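Local coordinates for hypothetical protein PA5202 (Pseudomonas aeruginosa, PDB 1ZKI) that adopts the hotdog fold of the thioesterases, forms a two-chain assembly and probably hydrolyses acyl-CoA thioesters, at residues T61-H70 and V97-L108; Q75-I86 and L120-L131. All coordinates share one frame; numbering follows the deposited sequence. Where two conformers were deposited one is given.

In the fold
From the N terminus the chain runs through strands 23-27 and 31-37 into the long helix 51-70, whose last three turns enter contact 1. Strand 76-85 follows; strand 93-103 and the corner into strand 107-116 then return to the helix, closing contact 1 across 26 intervening residues. Strand 119-130 finally pairs with strand 76-85, closing contact 2 across 33. The segments alternate along the chain, so the two loops cross rather than nest. Contact 1 lays the helix on the sheet, contact 2 joins strand 76-85, outermost in this chain, to strand 119-130, and they meet where His70 hydrogen-bonds Ser76 and Leu108 pairs with Phe128.

Contact 1 of 2, residues T61-H70 and V97-L108; sequences TMGLACSSSH and VARVLHAGRRSL
Helix 61-70 lies over strand 97-100 with its axis 7.2 Å away and the two directions 41° apart, the backbones coming nearest where Met62 passes Ala98. The small methyls of Ala98 and Ala65 permit this closeness. That of Ala98 rises toward the helix, where Thr61 CG2 meets its CB at 3.6 Å and Met62 CG, of a selenomethionine, touches it from the neighbouring position. Thr61 reaches down with its methyl because CG2 stands anti to the backbone N, which leaves OG1 to hydrogen-bond Leu57 O one turn back in the helix. One turn on, Ala65 CB rests on Ala98 CB (4.0 Å), while Val100 CG2 lies against Ala65 O at 3.5 Å. This is the hotdog fold, an antiparallel sheet wrapped round a long central helix, and the chain turns a corner at Leu101, where a classic beta bulge sets Leu101 and His102 both against Val109. Past the corner, Leu108 points back to the helix and its CD2 lies 4.0 Å from Cys66 SG. Ser69 OG touches Ala103 CB at 3.6 Å, and Leu108 CD1 meets the edge of the His70 ring, whose NE2 is hydrogen-bonded to Ser76 OG.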
loop_
_atom_site.group_PDB
_atom_site.type_symbol
_atom_site.label_atom_id
_atom_site.label_comp_id
_atom_site.label_asym_id
_atom_site.label_seq_id
_atom_site.Cartn_x
_atom_site.Cartn_y
_atom_site.Cartn_z
ATOM N N THR A 61 0.033 -11.325 9.526
ATOM C CA THR A 61 0.957 -11.614 8.422
ATOM C C THR A 61 2.084 -10.572 8.352
ATOM O O THR A 61 3.244 -10.915 8.161
ATOM C CB THR A 61 0.219 -11.676 7.063
ATOM O OG1 THR A 61 -0.941 -12.509 7.196
ATOM C CG2 THR A 61 1.138 -12.289 5.995
HETATM N N MSE A 62 1.726 -9.296 8.498
HETATM C CA MSE A 62 2.728 -8.227 8.531
HETATM C C MSE A 62 3.713 -8.405 9.691
HETATM O O MSE A 62 4.903 -8.232 9.503
HETATM C CB MSE A 62 2.051 -6.861 8.601
HETATM C CG MSE A 62 1.344 -6.467 7.327
HETATM SE SE MSE A 62 0.468 -4.715 7.740
HETATM C CE MSE A 62 0.194 -4.118 5.908
ATOM N N GLY A 63 3.222 -8.774 10.878
ATOM C CA GLY A 63 4.106 -9.027 12.022
ATOM C C GLY A 63 5.112 -10.142 11.747
ATOM O O GLY A 63 6.289 -10.042 12.115
ATOM N N LEU A 64 4.632 -11.206 11.105
ATOM C CA LEU A 64 5.468 -12.351 10.754
ATOM C C LEU A 64 6.502 -11.987 9.686
ATOM O O LEU A 64 7.645 -12.436 9.738
ATOM C CB LEU A 64 4.581 -13.517 10.308
ATOM C CG LEU A 64 3.834 -14.252 11.436
ATOM C CD1 LEU A 64 2.960 -15.368 10.823
ATOM C CD2 LEU A 64 4.810 -14.826 12.470
ATOM N N ALA A 65 6.101 -11.160 8.714
ATOM C CA ALA A 65 7.049 -10.639 7.728
ATOM C C ALA A 65 8.143 -9.832 8.422
ATOM O O ALA A 65 9.316 -9.999 8.113
ATOM C CB ALA A 65 6.332 -9.785 6.667
ATOM N N CYS A 66 7.763 -8.992 9.387
ATOM C CA CYS A 66 8.755 -8.236 10.162
ATOM C C CYS A 66 9.697 -9.165 10.903
ATOM O O CYS A 66 10.903 -8.989 10.850
ATOM C CB CYS A 66 8.076 -7.290 11.129
ATOM S SG CYS A 66 7.383 -5.925 10.235
ATOM N N SER A 67 9.137 -10.174 11.560
ATOM C CA SER A 67 9.953 -11.146 12.271
ATOM C C SER A 67 10.911 -11.885 11.342
ATOM O O SER A 67 12.030 -12.228 11.741
ATOM C CB SER A 67 9.058 -12.123 13.018
ATOM O OG SER A 67 8.411 -11.450 14.087
ATOM N N SER A 68 10.504 -12.112 10.096
ATOM C CA SER A 68 11.392 -12.820 9.167
ATOM C C SER A 68 12.533 -11.918 8.703
ATOM O O SER A 68 13.558 -12.407 8.227
ATOM C CB SER A 68 10.617 -13.366 7.978
ATOM O OG SER A 68 10.249 -12.325 7.101
ATOM N N SER A 69 12.355 -10.609 8.861
ATOM C CA SER A 69 13.373 -9.619 8.514
ATOM C C SER A 69 14.360 -9.401 9.659
ATOM O O SER A 69 15.581 -9.492 9.457
ATOM C CB SER A 69 12.697 -8.290 8.154
ATOM O OG SER A 69 13.661 -7.280 7.939
ATOM N N HIS A 70 13.847 -9.098 10.854
ATOM C CA HIS A 70 14.730 -8.840 12.008
ATOM C C HIS A 70 15.104 -10.082 12.835
ATOM O O HIS A 70 15.975 -10.014 13.721
ATOM C CB HIS A 70 14.214 -7.698 12.908
ATOM C CG HIS A 70 12.822 -7.889 13.429
ATOM N ND1 HIS A 70 12.457 -8.946 14.239
ATOM C CD2 HIS A 70 11.718 -7.113 13.306
ATOM C CE1 HIS A 70 11.179 -8.832 14.559
ATOM N NE2 HIS A 70 10.706 -7.728 14.003
ATOM N N VAL A 97 -0.388 -12.309 1.864
ATOM C CA VAL A 97 1.066 -12.243 1.717
ATOM C C VAL A 97 1.511 -10.830 2.088
ATOM O O VAL A 97 0.981 -9.846 1.545
ATOM C CB VAL A 97 1.515 -12.588 0.280
ATOM C CG1 VAL A 97 3.037 -12.440 0.146
ATOM C CG2 VAL A 97 1.060 -14.008 -0.078
ATOM N N ALA A 98 2.462 -10.736 3.020
ATOM C CA ALA A 98 2.988 -9.455 3.455
ATOM C C ALA A 98 4.476 -9.400 3.120
ATOM O O ALA A 98 5.168 -10.426 3.150
ATOM C CB ALA A 98 2.773 -9.253 4.954
ATOM N N ARG A 99 4.948 -8.195 2.797
ATOM C CA ARG A 99 6.312 -7.984 2.355
ATOM C C ARG A 99 6.866 -6.723 3.000
ATOM O O ARG A 99 6.269 -5.649 2.874
ATOM C CB ARG A 99 6.317 -7.831 0.833
ATOM C CG ARG A 99 7.690 -7.781 0.205
ATOM C CD ARG A 99 7.561 -7.782 -1.338
ATOM N NE ARG A 99 6.806 -8.958 -1.791
ATOM C CZ ARG A 99 7.330 -10.164 -2.040
ATOM N NH1 ARG A 99 8.638 -10.387 -1.907
ATOM N NH2 ARG A 99 6.534 -11.159 -2.430
ATOM N N VAL A 100 7.995 -6.855 3.686
ATOM C CA VAL A 100 8.703 -5.696 4.228
ATOM C C VAL A 100 9.276 -4.864 3.065
ATOM O O VAL A 100 10.040 -5.381 2.220
ATOM C CB VAL A 100 9.853 -6.137 5.161
ATOM C CG1 VAL A 100 10.614 -4.936 5.671
ATOM C CG2 VAL A 100 9.298 -6.983 6.346
ATOM N N LEU A 101 8.900 -3.589 3.023
ATOM C CA LEU A 101 9.377 -2.665 1.974
ATOM C C LEU A 101 10.612 -1.901 2.426
ATOM O O LEU A 101 11.420 -1.454 1.601
ATOM C CB LEU A 101 8.294 -1.642 1.638
ATOM C CG LEU A 101 7.011 -2.230 1.047
ATOM C CD1 LEU A 101 5.974 -1.156 0.751
ATOM C CD2 LEU A 101 7.312 -3.035 -0.191
ATOM N N HIS A 102 10.730 -1.705 3.734
ATOM C CA HIS A 102 11.907 -1.074 4.311
ATOM C C HIS A 102 12.103 -1.529 5.745
ATOM O O HIS A 102 11.160 -1.575 6.528
ATOM C CB HIS A 102 11.805 0.446 4.254
ATOM C CG HIS A 102 13.073 1.145 4.630
ATOM N ND1 HIS A 102 14.125 1.307 3.753
ATOM C CD2 HIS A 102 13.459 1.724 5.792
ATOM C CE1 HIS A 102 15.103 1.959 4.358
ATOM N NE2 HIS A 102 14.726 2.220 5.596
ATOM N N ALA A 103 13.337 -1.880 6.073
ATOM C CA ALA A 103 13.686 -2.255 7.442
ATOM C C ALA A 103 14.760 -1.302 7.937
ATOM O O ALA A 103 15.932 -1.456 7.596
ATOM C CB ALA A 103 14.152 -3.696 7.505
ATOM N N GLY A 104 14.349 -0.286 8.693
ATOM C CA GLY A 104 15.278 0.676 9.271
ATOM C C GLY A 104 15.661 0.253 10.677
ATOM O O GLY A 104 15.136 -0.740 11.188
ATOM N N ARG A 105 16.562 1.003 11.312
ATOM C CA ARG A 105 16.967 0.686 12.686
ATOM C C ARG A 105 15.817 0.885 13.682
ATOM O O ARG A 105 15.746 0.189 14.695
ATOM C CB ARG A 105 18.248 1.447 13.110
ATOM C CG ARG A 105 18.123 2.974 13.205
ATOM C CD ARG A 105 19.489 3.690 13.145
ATOM N NE ARG A 105 20.298 3.570 14.364
ATOM C CZ ARG A 105 21.300 4.397 14.690
ATOM N NH1 ARG A 105 21.991 4.208 15.816
ATOM N NH2 ARG A 105 21.613 5.422 13.901
ATOM N N ARG A 106 14.899 1.796 13.368
ATOM C CA ARG A 106 13.823 2.132 14.302
ATOM C C ARG A 106 12.418 1.792 13.811
ATOM O O ARG A 106 11.506 1.591 14.622
ATOM C CB ARG A 106 13.905 3.606 14.681
ATOM C CG ARG A 106 15.090 3.926 15.567
ATOM C CD ARG A 106 15.159 5.401 15.854
ATOM N NE ARG A 106 13.837 5.953 16.155
ATOM C CZ ARG A 106 13.596 7.248 16.343
ATOM N NH1 ARG A 106 14.590 8.131 16.272
ATOM N NH2 ARG A 106 12.363 7.658 16.608
ATOM N N SER A 107 12.240 1.717 12.498
ATOM C CA SER A 107 10.930 1.380 11.960
ATOM C C SER A 107 11.009 0.503 10.727
ATOM O O SER A 107 12.029 0.472 10.030
ATOM C CB SER A 107 10.125 2.651 11.662
ATOM O OG SER A 107 10.769 3.426 10.669
ATOM N N LEU A 108 9.919 -0.214 10.482
ATOM C CA LEU A 108 9.769 -1.014 9.286
ATOM C C LEU A 108 8.472 -0.613 8.597
ATOM O O LEU A 108 7.478 -0.322 9.256
ATOM C CB LEU A 108 9.742 -2.515 9.596
ATOM C CG LEU A 108 10.860 -3.174 10.408
ATOM C CD1 LEU A 108 10.457 -3.254 11.882
ATOM C CD2 LEU A 108 11.155 -4.556 9.864
#

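Contact 2 of 2, residues Q75-I86 and L120-L131; sequences QSVTLECKINYI and LVAKGQGTFAQL
Glu80 carries CG between its backbone N and carbonyl carbon (chi1 63°) and bends again at chi2, which folds its carboxylate back over the neighbouring strand; Thr127 meets it with OG1 anti to its own carbonyl carbon. Thr127 OG1 donates to the anti lone pair of Glu80 OE2 in a short bond of 2.5 Å. Outside the two strands, the same OE2 forms a salt bridge with Lys82 of the second subunit, and since Lys82 returns the pairing to the partner's Glu80, the carboxylate is probably kept ionised at the subunit interface. Beside this pair the strands slip by one residue: Leu79 and Glu80 both face Thr127, whose carbonyl O accepts from Leu79 N at 2.8 Å and from Glu80 N at 3.3 Å, a classic beta bulge. Either side of it, strands 76-85 and 120-130 pair antiparallel, joining the outermost strand of this chain's hotdog sheet to its neighbour. The Phe128 ring turns one face to Thr78, whose CA lies 4.0 Å from the ring centroid, a CH-pi contact; Thr78 OG1 is hydrogen-bonded to Asp59 OD1 of helix 51-70. Gly124 and Gly126, having no CB, let Lys82 O and Glu80 O lie close against their CA atoms, and in the non-hydrogen-bonded pair of Cys81 and Gly126 the CA atoms are 3.9 Å apart. Farther along, Asn84 N gives Lys123 O an almost straight bond (175°). At one end Ile86 CD1 presses unusually tightly on Leu120 CD2 (3.4 Å), while at the other Val77 CG1 meets Leu131 CD1 at 3.7 Å, their side chains crossing at about a right angle. Between Leu131 and the bulge, Leu79 CG packs on the compact methyl of Ala129, 3.8 Å from its CB.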
loop_
_atom_site.group_PDB
_atom_site.type_symbol
_atom_site.label_atom_id
_atom_site.label_comp_id
_atom_site.label_asym_id
_atom_site.label_seq_id
_atom_site.Cartn_x
_atom_site.Cartn_y
_atom_site.Cartn_z
ATOM N N GLN A 75 12.010 -8.244 18.416
ATOM C CA GLN A 75 10.582 -7.949 18.396
ATOM C C GLN A 75 10.282 -6.649 17.661
ATOM O O GLN A 75 11.116 -5.745 17.613
ATOM C CB GLN A 75 10.040 -7.863 19.826
ATOM C CG GLN A 75 10.349 -9.081 20.702
ATOM C CD GLN A 75 9.662 -10.350 20.207
ATOM O OE1 GLN A 75 10.260 -11.433 20.193
ATOM N NE2 GLN A 75 8.401 -10.221 19.804
ATOM N N SER A 76 9.084 -6.586 17.080
ATOM C CA SER A 76 8.527 -5.344 16.548
ATOM C C SER A 76 7.046 -5.317 16.904
ATOM O O SER A 76 6.444 -6.371 17.157
ATOM C CB SER A 76 8.723 -5.245 15.029
ATOM O OG SER A 76 8.274 -6.430 14.379
ATOM N N VAL A 77 6.465 -4.119 16.937
ATOM C CA VAL A 77 5.038 -3.960 17.223
ATOM C C VAL A 77 4.432 -2.984 16.220
ATOM O O VAL A 77 5.123 -2.076 15.738
ATOM C CB VAL A 77 4.777 -3.451 18.670
ATOM C CG1 VAL A 77 5.289 -4.476 19.698
ATOM C CG2 VAL A 77 5.428 -2.089 18.905
ATOM N N THR A 78 3.160 -3.188 15.900
ATOM C CA THR A 78 2.470 -2.311 14.963
ATOM C C THR A 78 2.326 -0.895 15.534
ATOM O O THR A 78 1.796 -0.716 16.655
ATOM C CB THR A 78 1.066 -2.851 14.633
ATOM O OG1 THR A 78 1.121 -4.277 14.439
ATOM C CG2 THR A 78 0.509 -2.171 13.385
ATOM N N LEU A 79 2.815 0.111 14.804
ATOM C CA LEU A 79 2.503 1.499 15.140
ATOM C C LEU A 79 1.155 1.899 14.529
ATOM O O LEU A 79 0.335 2.548 15.183
ATOM C CB LEU A 79 3.570 2.480 14.636
ATOM C CG LEU A 79 4.911 2.591 15.355
ATOM C CD1 LEU A 79 5.765 3.580 14.595
ATOM C CD2 LEU A 79 4.699 3.039 16.811
ATOM N N GLU A 80 0.957 1.552 13.258
ATOM C CA GLU A 80 -0.265 1.943 12.546
ATOM C C GLU A 80 -0.430 1.069 11.322
ATOM O O GLU A 80 0.529 0.478 10.858
ATOM C CB GLU A 80 -0.211 3.431 12.122
ATOM C CG GLU A 80 0.909 3.793 11.121
ATOM C CD GLU A 80 0.518 3.516 9.659
ATOM O OE1 GLU A 80 -0.671 3.667 9.308
ATOM O OE2 GLU A 80 1.411 3.130 8.856
ATOM N N CYS A 81 -1.641 1.016 10.793
ATOM C CA CYS A 81 -1.906 0.268 9.559
ATOM C C CYS A 81 -3.114 0.863 8.875
ATOM O O CYS A 81 -4.005 1.402 9.542
ATOM C CB CYS A 81 -2.168 -1.206 9.881
ATOM S SG CYS A 81 -2.167 -2.246 8.413
ATOM N N LYS A 82 -3.159 0.725 7.552
ATOM C CA LYS A 82 -4.256 1.231 6.736
ATOM C C LYS A 82 -4.626 0.127 5.774
ATOM O O LYS A 82 -3.746 -0.449 5.154
ATOM C CB LYS A 82 -3.792 2.461 5.954
ATOM C CG LYS A 82 -4.857 3.105 5.036
ATOM C CD LYS A 82 -4.679 2.706 3.571
ATOM C CE LYS A 82 -5.335 3.746 2.648
ATOM N NZ LYS A 82 -6.797 3.618 2.618
ATOM N N ILE A 83 -5.922 -0.141 5.643
ATOM C CA ILE A 83 -6.408 -1.237 4.798
ATOM C C ILE A 83 -7.501 -0.727 3.866
ATOM O O ILE A 83 -8.293 0.134 4.261
ATOM C CB ILE A 83 -6.975 -2.410 5.695
ATOM C CG1 ILE A 83 -7.359 -3.630 4.849
ATOM C CG2 ILE A 83 -8.189 -1.956 6.570
ATOM C CD1 ILE A 83 -7.581 -4.884 5.680
ATOM N N ASN A 84 -7.542 -1.249 2.634
ATOM C CA ASN A 84 -8.681 -1.062 1.727
ATOM C C ASN A 84 -9.352 -2.394 1.526
ATOM O O ASN A 84 -8.676 -3.401 1.313
ATOM C CB ASN A 84 -8.237 -0.563 0.356
ATOM C CG ASN A 84 -8.238 0.929 0.265
ATOM O OD1 ASN A 84 -9.200 1.548 -0.242
ATOM N ND2 ASN A 84 -7.191 1.525 0.772
ATOM N N TYR A 85 -10.676 -2.383 1.566
ATOM C CA TYR A 85 -11.474 -3.583 1.306
ATOM C C TYR A 85 -11.985 -3.516 -0.112
ATOM O O TYR A 85 -12.647 -2.542 -0.504
ATOM C CB TYR A 85 -12.651 -3.634 2.279
ATOM C CG TYR A 85 -12.189 -3.732 3.708
ATOM C CD1 TYR A 85 -11.714 -4.945 4.209
ATOM C CD2 TYR A 85 -12.210 -2.618 4.547
ATOM C CE1 TYR A 85 -11.264 -5.052 5.534
ATOM C CE2 TYR A 85 -11.771 -2.712 5.884
ATOM C CZ TYR A 85 -11.295 -3.932 6.356
ATOM O OH TYR A 85 -10.875 -4.035 7.665
ATOM N N ILE A 86 -11.697 -4.549 -0.881
ATOM C CA ILE A 86 -11.985 -4.469 -2.314
ATOM C C ILE A 86 -13.212 -5.282 -2.686
ATOM O O ILE A 86 -14.105 -4.790 -3.393
ATOM C CB ILE A 86 -10.729 -4.822 -3.143
ATOM C CG1 ILE A 86 -9.748 -3.637 -3.034
ATOM C CG2 ILE A 86 -11.103 -5.126 -4.608
ATOM C CD1 ILE A 86 -8.318 -3.976 -3.296
ATOM N N LEU A 120 -8.603 -10.222 -5.818
ATOM C CA LEU A 120 -8.025 -9.338 -4.803
ATOM C C LEU A 120 -9.106 -8.937 -3.816
ATOM O O LEU A 120 -10.120 -8.332 -4.197
ATOM C CB LEU A 120 -7.385 -8.096 -5.439
ATOM C CG LEU A 120 -6.723 -7.110 -4.477
ATOM C CD1 LEU A 120 -5.595 -7.735 -3.676
ATOM C CD2 LEU A 120 -6.206 -5.869 -5.248
ATOM N N VAL A 121 -8.891 -9.291 -2.555
ATOM C CA VAL A 121 -9.884 -9.046 -1.506
ATOM C C VAL A 121 -9.576 -7.772 -0.713
ATOM O O VAL A 121 -10.489 -6.973 -0.418
ATOM C CB VAL A 121 -9.982 -10.268 -0.549
ATOM C CG1 VAL A 121 -10.816 -9.943 0.705
ATOM C CG2 VAL A 121 -10.584 -11.475 -1.313
ATOM N N ALA A 122 -8.313 -7.592 -0.337
ATOM C CA ALA A 122 -7.934 -6.395 0.456
ATOM C C ALA A 122 -6.465 -6.076 0.231
ATOM O O ALA A 122 -5.699 -6.927 -0.214
ATOM C CB ALA A 122 -8.212 -6.624 1.950
ATOM N N LYS A 123 -6.088 -4.835 0.508
ATOM C CA LYS A 123 -4.705 -4.404 0.328
ATOM C C LYS A 123 -4.423 -3.435 1.459
ATOM O O LYS A 123 -5.302 -2.651 1.844
ATOM C CB LYS A 123 -4.526 -3.680 -1.009
ATOM C CG LYS A 123 -3.075 -3.235 -1.289
ATOM C CD LYS A 123 -2.262 -4.415 -1.843
ATOM C CE LYS A 123 -0.782 -4.366 -1.451
ATOM N NZ LYS A 123 0.005 -3.417 -2.233
ATOM N N GLY A 124 -3.220 -3.503 2.022
ATOM C CA GLY A 124 -2.866 -2.540 3.084
ATOM C C GLY A 124 -1.395 -2.241 3.205
ATOM O O GLY A 124 -0.566 -2.880 2.545
ATOM N N GLN A 125 -1.092 -1.282 4.078
ATOM C CA GLN A 125 0.258 -0.784 4.290
ATOM C C GLN A 125 0.314 -0.331 5.727
ATOM O O GLN A 125 -0.628 0.300 6.204
ATOM C CB GLN A 125 0.487 0.413 3.362
ATOM C CG GLN A 125 1.876 0.993 3.362
ATOM C CD GLN A 125 1.992 2.165 2.388
ATOM O OE1 GLN A 125 2.379 3.277 2.775
ATOM N NE2 GLN A 125 1.620 1.928 1.129
ATOM N N GLY A 126 1.397 -0.663 6.417
ATOM C CA GLY A 126 1.547 -0.282 7.836
ATOM C C GLY A 126 2.985 -0.035 8.236
ATOM O O GLY A 126 3.926 -0.279 7.450
ATOM N N THR A 127 3.153 0.420 9.473
ATOM C CA THR A 127 4.447 0.829 9.982
ATOM C C THR A 127 4.607 0.118 11.304
ATOM O O THR A 127 3.690 0.123 12.139
ATOM C CB THR A 127 4.506 2.344 10.196
ATOM O OG1 THR A 127 3.931 3.008 9.065
ATOM C CG2 THR A 127 5.974 2.838 10.410
ATOM N N PHE A 128 5.772 -0.490 11.487
ATOM C CA PHE A 128 6.115 -1.194 12.724
ATOM C C PHE A 128 7.270 -0.486 13.413
ATOM O O PHE A 128 8.126 0.129 12.758
ATOM C CB PHE A 128 6.481 -2.652 12.392
ATOM C CG PHE A 128 5.289 -3.545 12.188
ATOM C CD1 PHE A 128 4.994 -4.537 13.113
ATOM C CD2 PHE A 128 4.447 -3.385 11.096
ATOM C CE1 PHE A 128 3.892 -5.369 12.948
ATOM C CE2 PHE A 128 3.319 -4.202 10.917
ATOM C CZ PHE A 128 3.041 -5.200 11.845
ATOM N N ALA A 129 7.302 -0.557 14.745
ATOM C CA ALA A 129 8.408 0.020 15.493
ATOM C C ALA A 129 9.346 -1.136 15.824
ATOM O O ALA A 129 8.902 -2.190 16.298
ATOM C CB ALA A 129 7.908 0.701 16.750
ATOM N N GLN A 130 10.622 -0.964 15.489
ATOM C CA GLN A 130 11.649 -1.958 15.794
ATOM C C GLN A 130 11.984 -1.864 17.277
ATOM O O GLN A 130 12.429 -0.813 17.747
ATOM C CB GLN A 130 12.902 -1.718 14.934
ATOM C CG GLN A 130 14.032 -2.727 15.158
ATOM C CD GLN A 130 13.650 -4.124 14.712
ATOM O OE1 GLN A 130 13.452 -4.366 13.524
ATOM N NE2 GLN A 130 13.538 -5.053 15.671
ATOM N N LEU A 131 11.729 -2.945 18.014
ATOM C CA LEU A 131 12.078 -2.993 19.435
ATOM C C LEU A 131 13.457 -3.621 19.611
ATOM O O LEU A 131 14.055 -4.108 18.645
ATOM C CB LEU A 131 11.017 -3.747 20.250
ATOM C CG LEU A 131 9.585 -3.200 20.170
ATOM C CD1 LEU A 131 8.657 -3.998 21.075
ATOM C CD2 LEU A 131 9.521 -1.702 20.505
#